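Local coordinates for malate oxidoreductase (Thermotoga maritima, PDB 1VL6), which probably catalyses the NAD-dependent oxidative decarboxylation of malate to pyruvate and carbon dioxide, as malic enzymes do, at residues Thr171-Ser176 against Asn347-Ala352; Leu180-Leu185 against Val289-Ala294; Ala357-Pro362 against Met374-Asn379. All coordinates share one frame; numbering follows the deposited sequence.

Contact 1: Thr171-Ser176 against Asn347-Ala352; sequences TAVVVS and NMLLSA
V173 meets A352 and L349 with one methyl branch each, and this is how 171-176 and 347-352 meet. The CG1 branch, anti to the backbone N (chi1 167°), points to A352 and comes to 3.9 Å from its CB, methyl against methyl. The other branch, CG2, turns to L349, where it lies 4.0 Å from the backbone O of L349. CG2 of V173 is also 4.2 Å from both CB and CD2 of L349, so the leucine arches beside this methyl, the two side chains crossing at about a right angle. A352 suits its place because a lone methyl directed at V173 lets the two helices come close; the nearest CA atoms, those of V173 and L349, are 6.6 Å apart. A branched valine suits the other side, since its two methyls can serve two residues one helical turn apart. S176, buried nearby, returns its hydroxyl to its own helix: OG donates to A172 O at 2.7 Å, while S176 N reaches that same oxygen from the opposite face of the carbonyl plane. Further along helix 346-358, V353 and I356 extend the interface between the helices by packing on V173. Helix 202-214 lies against A172 and S176 through F210, and helix 374-386 backs A352 with V380 and V384.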
# COMPACT_ATOMS: atom_id res chain seq x y z
N THR A 171 -3.06 -29.62 7.26
CA THR A 171 -3.40 -30.75 6.44
C THR A 171 -4.38 -31.62 7.15
O THR A 171 -5.31 -32.11 6.53
CB THR A 171 -2.21 -31.59 6.15
OG1 THR A 171 -1.21 -30.80 5.53
CG2 THR A 171 -2.56 -32.67 5.09
N ALA A 172 -4.16 -31.84 8.44
CA ALA A 172 -5.09 -32.69 9.18
C ALA A 172 -6.50 -32.08 9.23
O ALA A 172 -7.48 -32.78 9.11
CB ALA A 172 -4.56 -32.93 10.58
N VAL A 173 -6.59 -30.77 9.39
CA VAL A 173 -7.91 -30.11 9.44
C VAL A 173 -8.67 -30.28 8.12
O VAL A 173 -9.82 -30.71 8.11
CB VAL A 173 -7.78 -28.64 9.80
CG1 VAL A 173 -9.08 -27.87 9.55
CG2 VAL A 173 -7.41 -28.52 11.24
N VAL A 174 -8.00 -29.97 7.03
CA VAL A 174 -8.66 -30.04 5.75
C VAL A 174 -8.96 -31.48 5.35
O VAL A 174 -10.03 -31.77 4.83
CB VAL A 174 -7.83 -29.35 4.67
CG1 VAL A 174 -8.56 -29.34 3.37
CG2 VAL A 174 -7.59 -27.93 5.06
N VAL A 175 -8.04 -32.40 5.61
CA VAL A 175 -8.29 -33.82 5.27
C VAL A 175 -9.52 -34.32 6.05
O VAL A 175 -10.37 -34.98 5.51
CB VAL A 175 -7.10 -34.66 5.61
CG1 VAL A 175 -7.42 -36.15 5.56
CG2 VAL A 175 -5.90 -34.33 4.67
N SER A 176 -9.61 -33.93 7.32
CA SER A 176 -10.69 -34.32 8.17
C SER A 176 -12.01 -33.79 7.67
O SER A 176 -12.99 -34.52 7.63
CB SER A 176 -10.44 -33.79 9.57
OG SER A 176 -9.35 -34.47 10.17
N ASN A 347 -10.08 -28.41 20.53
CA ASN A 347 -11.41 -27.79 20.24
C ASN A 347 -11.41 -26.74 19.11
O ASN A 347 -12.31 -26.74 18.25
CB ASN A 347 -12.02 -27.18 21.48
CG ASN A 347 -12.69 -28.21 22.40
OD1 ASN A 347 -12.91 -27.95 23.60
ND2 ASN A 347 -13.04 -29.36 21.84
N MSE A 348 -10.38 -25.88 19.09
CA MSE A 348 -10.24 -24.90 18.03
C MSE A 348 -10.05 -25.59 16.68
O MSE A 348 -10.75 -25.21 15.73
CB MSE A 348 -9.10 -23.93 18.32
CG MSE A 348 -9.49 -22.94 19.38
SE MSE A 348 -7.96 -22.21 20.33
CE MSE A 348 -7.21 -21.20 18.90
N LEU A 349 -9.15 -26.57 16.60
CA LEU A 349 -8.91 -27.23 15.34
C LEU A 349 -10.19 -28.02 14.88
O LEU A 349 -10.54 -28.01 13.73
CB LEU A 349 -7.69 -28.13 15.39
CG LEU A 349 -6.36 -27.41 15.67
CD1 LEU A 349 -5.22 -28.37 15.80
CD2 LEU A 349 -5.99 -26.39 14.62
N LEU A 350 -10.91 -28.64 15.78
CA LEU A 350 -12.12 -29.33 15.36
C LEU A 350 -13.24 -28.37 14.95
O LEU A 350 -14.04 -28.69 14.08
CB LEU A 350 -12.67 -30.27 16.42
CG LEU A 350 -11.79 -31.46 16.81
CD1 LEU A 350 -12.26 -32.02 18.10
CD2 LEU A 350 -11.70 -32.57 15.77
N SER A 351 -13.31 -27.20 15.57
CA SER A 351 -14.22 -26.20 15.07
C SER A 351 -13.90 -25.85 13.62
O SER A 351 -14.81 -25.76 12.79
CB SER A 351 -14.23 -24.96 15.96
OG SER A 351 -14.89 -25.28 17.16
N ALA A 352 -12.62 -25.71 13.31
CA ALA A 352 -12.21 -25.42 11.96
C ALA A 352 -12.64 -26.56 11.03
O ALA A 352 -13.25 -26.32 9.98
CB ALA A 352 -10.74 -25.22 11.90

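Contact 2: Leu180-Leu185 against Val289-Ala294; sequences LNALKL and VIFALA
A182 directs its single methyl group at strand 289-292, where V289 and F291 receive it together. The CB of A182 lies 4.0 Å from CZ of F291, and CE1 of F291 is the next ring atom, at 4.2 Å. The methyl sits at the ring edge, close to the ring plane, so it packs against the rim of the phenyl group, not over its face. V289 adds one branch, CG1, which comes within 4.2 Å of the same A182 CB. That branch is anti to the backbone N (chi1 173°), which carries it out from the strand to the helix. V289 and F291 are two positions apart in the strand, so both point to this side of the sheet.

The next shell fixes these groups. Strand 289-292 lies between parallel strands 266-269 and 312-315, and V289 and F291 pair through their backbones with F267, while I290 pairs with I312 and A314. F266 and I312 of those flanking strands also touch both A182 and V289. F291 extends further along helix 166-186 to A178 and F179. On the helix, the neighbour N181 turns its amide away from the strand and gives ND2 to the carbonyl oxygens of A357 and I367. A helix packed on a mainly parallel sheet in this way is characteristic of the Rossmann-like NAD-binding domain of malic enzymes.

The three touching residues are buried and wholly apolar. Small alanine brings the helix close, with 7.4 Å between the CA atoms of A182 and V289, while valine and phenylalanine supply the bulk. The chemistry is that of a hydrophobic core, driven by burial of apolar surface, with van der Waals contact between well-fitted groups; the N181 amide is directed elsewhere.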
# COMPACT_ATOMS: atom_id res chain seq x y z
N LEU A 180 -15.03 -36.19 6.46
CA LEU A 180 -16.42 -36.14 6.98
C LEU A 180 -17.47 -36.00 5.90
O LEU A 180 -18.50 -36.68 5.94
CB LEU A 180 -16.60 -35.02 7.99
CG LEU A 180 -15.82 -35.28 9.28
CD1 LEU A 180 -15.84 -34.06 10.16
CD2 LEU A 180 -16.34 -36.47 10.05
N ASN A 181 -17.23 -35.13 4.94
CA ASN A 181 -18.19 -34.93 3.86
C ASN A 181 -18.23 -36.13 2.90
O ASN A 181 -19.30 -36.59 2.50
CB ASN A 181 -17.90 -33.62 3.15
CG ASN A 181 -18.47 -32.41 3.92
OD1 ASN A 181 -19.21 -32.54 4.90
ND2 ASN A 181 -18.13 -31.24 3.45
N ALA A 182 -17.08 -36.67 2.57
CA ALA A 182 -17.06 -37.86 1.75
C ALA A 182 -17.85 -39.01 2.43
O ALA A 182 -18.61 -39.72 1.80
CB ALA A 182 -15.61 -38.27 1.47
N LEU A 183 -17.63 -39.16 3.74
CA LEU A 183 -18.29 -40.18 4.53
C LEU A 183 -19.82 -40.04 4.48
O LEU A 183 -20.52 -41.01 4.32
CB LEU A 183 -17.79 -40.14 5.99
CG LEU A 183 -18.36 -41.21 6.90
CD1 LEU A 183 -17.80 -42.58 6.44
CD2 LEU A 183 -18.08 -40.97 8.38
N LYS A 184 -20.30 -38.82 4.62
CA LYS A 184 -21.69 -38.54 4.51
C LYS A 184 -22.23 -39.03 3.18
O LYS A 184 -23.24 -39.69 3.15
CB LYS A 184 -21.93 -37.04 4.69
CG LYS A 184 -23.36 -36.59 4.54
CD LYS A 184 -23.44 -35.03 4.63
CE LYS A 184 -24.84 -34.49 4.14
NZ LYS A 184 -24.90 -32.97 3.98
N LEU A 185 -21.56 -38.68 2.08
CA LEU A 185 -22.00 -39.06 0.74
C LEU A 185 -22.02 -40.57 0.54
O LEU A 185 -22.86 -41.10 -0.13
CB LEU A 185 -21.10 -38.44 -0.32
CG LEU A 185 -21.29 -36.93 -0.35
CD1 LEU A 185 -20.25 -36.23 -1.17
CD2 LEU A 185 -22.67 -36.62 -0.86
N VAL A 289 -13.35 -44.46 -1.55
CA VAL A 289 -12.94 -43.10 -1.57
C VAL A 289 -11.44 -43.06 -1.51
O VAL A 289 -10.83 -43.78 -0.68
CB VAL A 289 -13.51 -42.33 -0.38
CG1 VAL A 289 -12.92 -40.89 -0.33
CG2 VAL A 289 -14.97 -42.24 -0.52
N ILE A 290 -10.86 -42.24 -2.40
CA ILE A 290 -9.42 -42.17 -2.64
C ILE A 290 -8.99 -40.69 -2.54
O ILE A 290 -9.34 -39.88 -3.43
CB ILE A 290 -9.08 -42.65 -4.07
CG1 ILE A 290 -9.57 -44.07 -4.33
CG2 ILE A 290 -7.57 -42.52 -4.38
CD1 ILE A 290 -8.90 -45.09 -3.57
N PHE A 291 -8.29 -40.36 -1.45
CA PHE A 291 -7.71 -39.05 -1.26
C PHE A 291 -6.24 -39.33 -1.61
O PHE A 291 -5.52 -40.00 -0.81
CB PHE A 291 -7.82 -38.58 0.20
CG PHE A 291 -9.19 -38.14 0.67
CD1 PHE A 291 -10.33 -38.27 -0.09
CD2 PHE A 291 -9.34 -37.65 1.97
CE1 PHE A 291 -11.58 -37.87 0.40
CE2 PHE A 291 -10.58 -37.24 2.48
CZ PHE A 291 -11.69 -37.35 1.69
N ALA A 292 -5.80 -38.89 -2.78
CA ALA A 292 -4.43 -39.17 -3.17
C ALA A 292 -3.72 -37.86 -3.21
O ALA A 292 -3.69 -37.20 -4.25
CB ALA A 292 -4.38 -39.89 -4.52
N LEU A 293 -3.13 -37.51 -2.08
CA LEU A 293 -2.63 -36.16 -1.84
C LEU A 293 -1.10 -36.04 -1.98
O LEU A 293 -0.52 -34.99 -1.73
CB LEU A 293 -3.07 -35.68 -0.45
CG LEU A 293 -4.53 -35.97 -0.10
CD1 LEU A 293 -4.90 -35.50 1.25
CD2 LEU A 293 -5.42 -35.35 -1.10
N ALA A 294 -0.42 -37.07 -2.41
CA ALA A 294 1.02 -36.88 -2.68
C ALA A 294 1.24 -35.67 -3.58
O ALA A 294 0.53 -35.47 -4.55
CB ALA A 294 1.65 -38.11 -3.30

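Contact 3: Ala357-Pro362 against Met374-Asn379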
# COMPACT_ATOMS: atom_id res chain seq x y z
N ALA A 357 -16.23 -28.18 6.60
CA ALA A 357 -17.16 -29.17 6.07
C ALA A 357 -18.51 -28.55 5.80
O ALA A 357 -19.16 -28.90 4.84
CB ALA A 357 -17.31 -30.35 7.00
N ARG A 358 -18.96 -27.65 6.66
CA ARG A 358 -20.32 -27.15 6.51
C ARG A 358 -20.27 -26.01 5.49
O ARG A 358 -21.29 -25.44 5.13
CB ARG A 358 -20.96 -26.73 7.85
CG ARG A 358 -20.51 -25.38 8.33
CD ARG A 358 -21.04 -24.95 9.71
NE ARG A 358 -20.35 -23.71 10.11
CZ ARG A 358 -20.66 -22.50 9.64
NH1 ARG A 358 -21.65 -22.36 8.75
NH2 ARG A 358 -19.98 -21.42 10.04
N SER A 359 -19.09 -25.65 5.02
CA SER A 359 -19.03 -24.49 4.15
C SER A 359 -19.43 -24.85 2.71
O SER A 359 -19.23 -24.06 1.82
CB SER A 359 -17.66 -23.79 4.28
OG SER A 359 -17.61 -23.04 5.51
N CYS A 360 -19.98 -26.04 2.48
CA CYS A 360 -20.55 -26.35 1.19
C CYS A 360 -21.55 -27.42 1.34
O CYS A 360 -21.63 -28.02 2.39
CB CYS A 360 -19.46 -26.84 0.26
SG CYS A 360 -18.77 -28.48 0.61
N GLU A 361 -22.36 -27.64 0.30
CA GLU A 361 -23.22 -28.82 0.20
C GLU A 361 -22.45 -29.93 -0.59
O GLU A 361 -22.15 -29.83 -1.79
CB GLU A 361 -24.57 -28.43 -0.39
CG GLU A 361 -25.68 -29.47 -0.17
CD GLU A 361 -25.88 -29.85 1.30
OE1 GLU A 361 -26.13 -28.91 2.11
OE2 GLU A 361 -25.78 -31.07 1.64
N PRO A 362 -22.01 -30.96 0.12
CA PRO A 362 -21.11 -31.90 -0.49
C PRO A 362 -21.78 -32.69 -1.60
O PRO A 362 -22.93 -33.05 -1.49
CB PRO A 362 -20.60 -32.76 0.67
CG PRO A 362 -21.55 -32.59 1.76
CD PRO A 362 -22.27 -31.29 1.53
N MSE A 374 -14.46 -17.02 -0.22
CA MSE A 374 -14.11 -16.23 0.94
C MSE A 374 -14.97 -16.52 2.13
O MSE A 374 -14.55 -16.28 3.24
CB MSE A 374 -14.21 -14.75 0.54
CG MSE A 374 -13.27 -14.38 -0.68
SE MSE A 374 -11.40 -15.14 -0.49
CE MSE A 374 -10.89 -14.04 1.13
N LYS A 375 -16.16 -17.07 1.91
CA LYS A 375 -17.01 -17.49 3.02
C LYS A 375 -16.28 -18.52 3.89
O LYS A 375 -16.41 -18.49 5.12
CB LYS A 375 -18.45 -17.89 2.60
CG LYS A 375 -19.39 -16.54 2.52
CD LYS A 375 -20.99 -16.62 2.24
N VAL A 376 -15.46 -19.39 3.29
CA VAL A 376 -14.79 -20.41 4.10
C VAL A 376 -13.91 -19.75 5.17
O VAL A 376 -13.93 -20.13 6.34
CB VAL A 376 -13.78 -21.32 3.37
CG1 VAL A 376 -13.80 -22.68 4.02
CG2 VAL A 376 -14.02 -21.46 1.96
N HIS A 377 -13.11 -18.78 4.72
CA HIS A 377 -12.14 -18.15 5.60
C HIS A 377 -12.81 -17.37 6.71
O HIS A 377 -12.36 -17.37 7.83
CB HIS A 377 -11.22 -17.25 4.79
CG HIS A 377 -10.54 -17.99 3.71
ND1 HIS A 377 -9.68 -19.03 3.97
CD2 HIS A 377 -10.62 -17.89 2.36
CE1 HIS A 377 -9.25 -19.52 2.83
NE2 HIS A 377 -9.80 -18.85 1.84
N LEU A 378 -13.91 -16.73 6.40
CA LEU A 378 -14.72 -16.15 7.45
C LEU A 378 -15.27 -17.18 8.44
O LEU A 378 -15.23 -16.96 9.67
CB LEU A 378 -15.91 -15.42 6.86
CG LEU A 378 -15.58 -14.22 6.02
CD1 LEU A 378 -16.87 -13.62 5.46
CD2 LEU A 378 -14.82 -13.18 6.82
N ASN A 379 -15.78 -18.29 7.93
CA ASN A 379 -16.34 -19.29 8.81
C ASN A 379 -15.31 -19.96 9.69
O ASN A 379 -15.54 -20.16 10.85
CB ASN A 379 -17.10 -20.35 8.04
CG ASN A 379 -18.35 -19.82 7.37
OD1 ASN A 379 -18.90 -18.75 7.70
ND2 ASN A 379 -18.79 -20.54 6.37
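S359 and N379 both start their side chains beside the backbone N, with chi1 of -76° and -67°, and these torsions bring the serine hydroxyl in front of the amide N-H across the loop that joins helix 346-358 to helix 374-386, in the Rossmann-like NAD-binding part of the enzyme. The contact closes a short connection near the C terminus of the chain. N379 ND2 donates to S359 OG, and the serine oxygen lies almost exactly in the amide plane. S359 OG also bonds to the backbone O of A355, one turn earlier in the chain, so its hydroxyl links the backbone of helix 346-358 to the side chain of helix 374-386. Serine suits this place because it is short and its oxygen can both accept and donate; asparagine suits its own by offering an N-H on a flat group of matching reach.

Beside the polar pair is a small apolar one: S359 CB is 4.0 Å from CG1 of V376, one turn before N379 on the helix, and P369 of the loop packs on both S359 and V376. R358 reaches obliquely to the same amide. Its chain is extended from CG to NE, bringing NH2 to 3.5 Å from CG of N379, with guanidinium and amide planes 38° apart; this is a van der Waals contact at the solvent-exposed margin, and the two groups are not hydrogen-bonded. A second subunit also meets this helix, K375 of that copy packing on N379. The bond itself is nearly straight: N379 ND2 to S359 OG is 2.9 Å, with an N-H...O angle of 173°.

How the contacts relate
From the N terminus, helix 166-186 comes first and serves two contacts. Its 171-176 part meets helix 346-358, so contact 1 closes a loop of 170 residues. Contact 2 closes within that span, joining 180-185 to the sheet at strand 289-292. Contact 3 follows in series after contact 1, closing only 11 residues between helices 346-358 and 374-386. None of the loops cross. Contacts 1 and 2 touch through V175 with L293 and F291; contacts 2 and 3 meet where K184 NZ forms a salt bridge to E361 OE2 and L185 packs on P362. The sheet, helix 166-186 and the two C-terminal helices are thereby tied together.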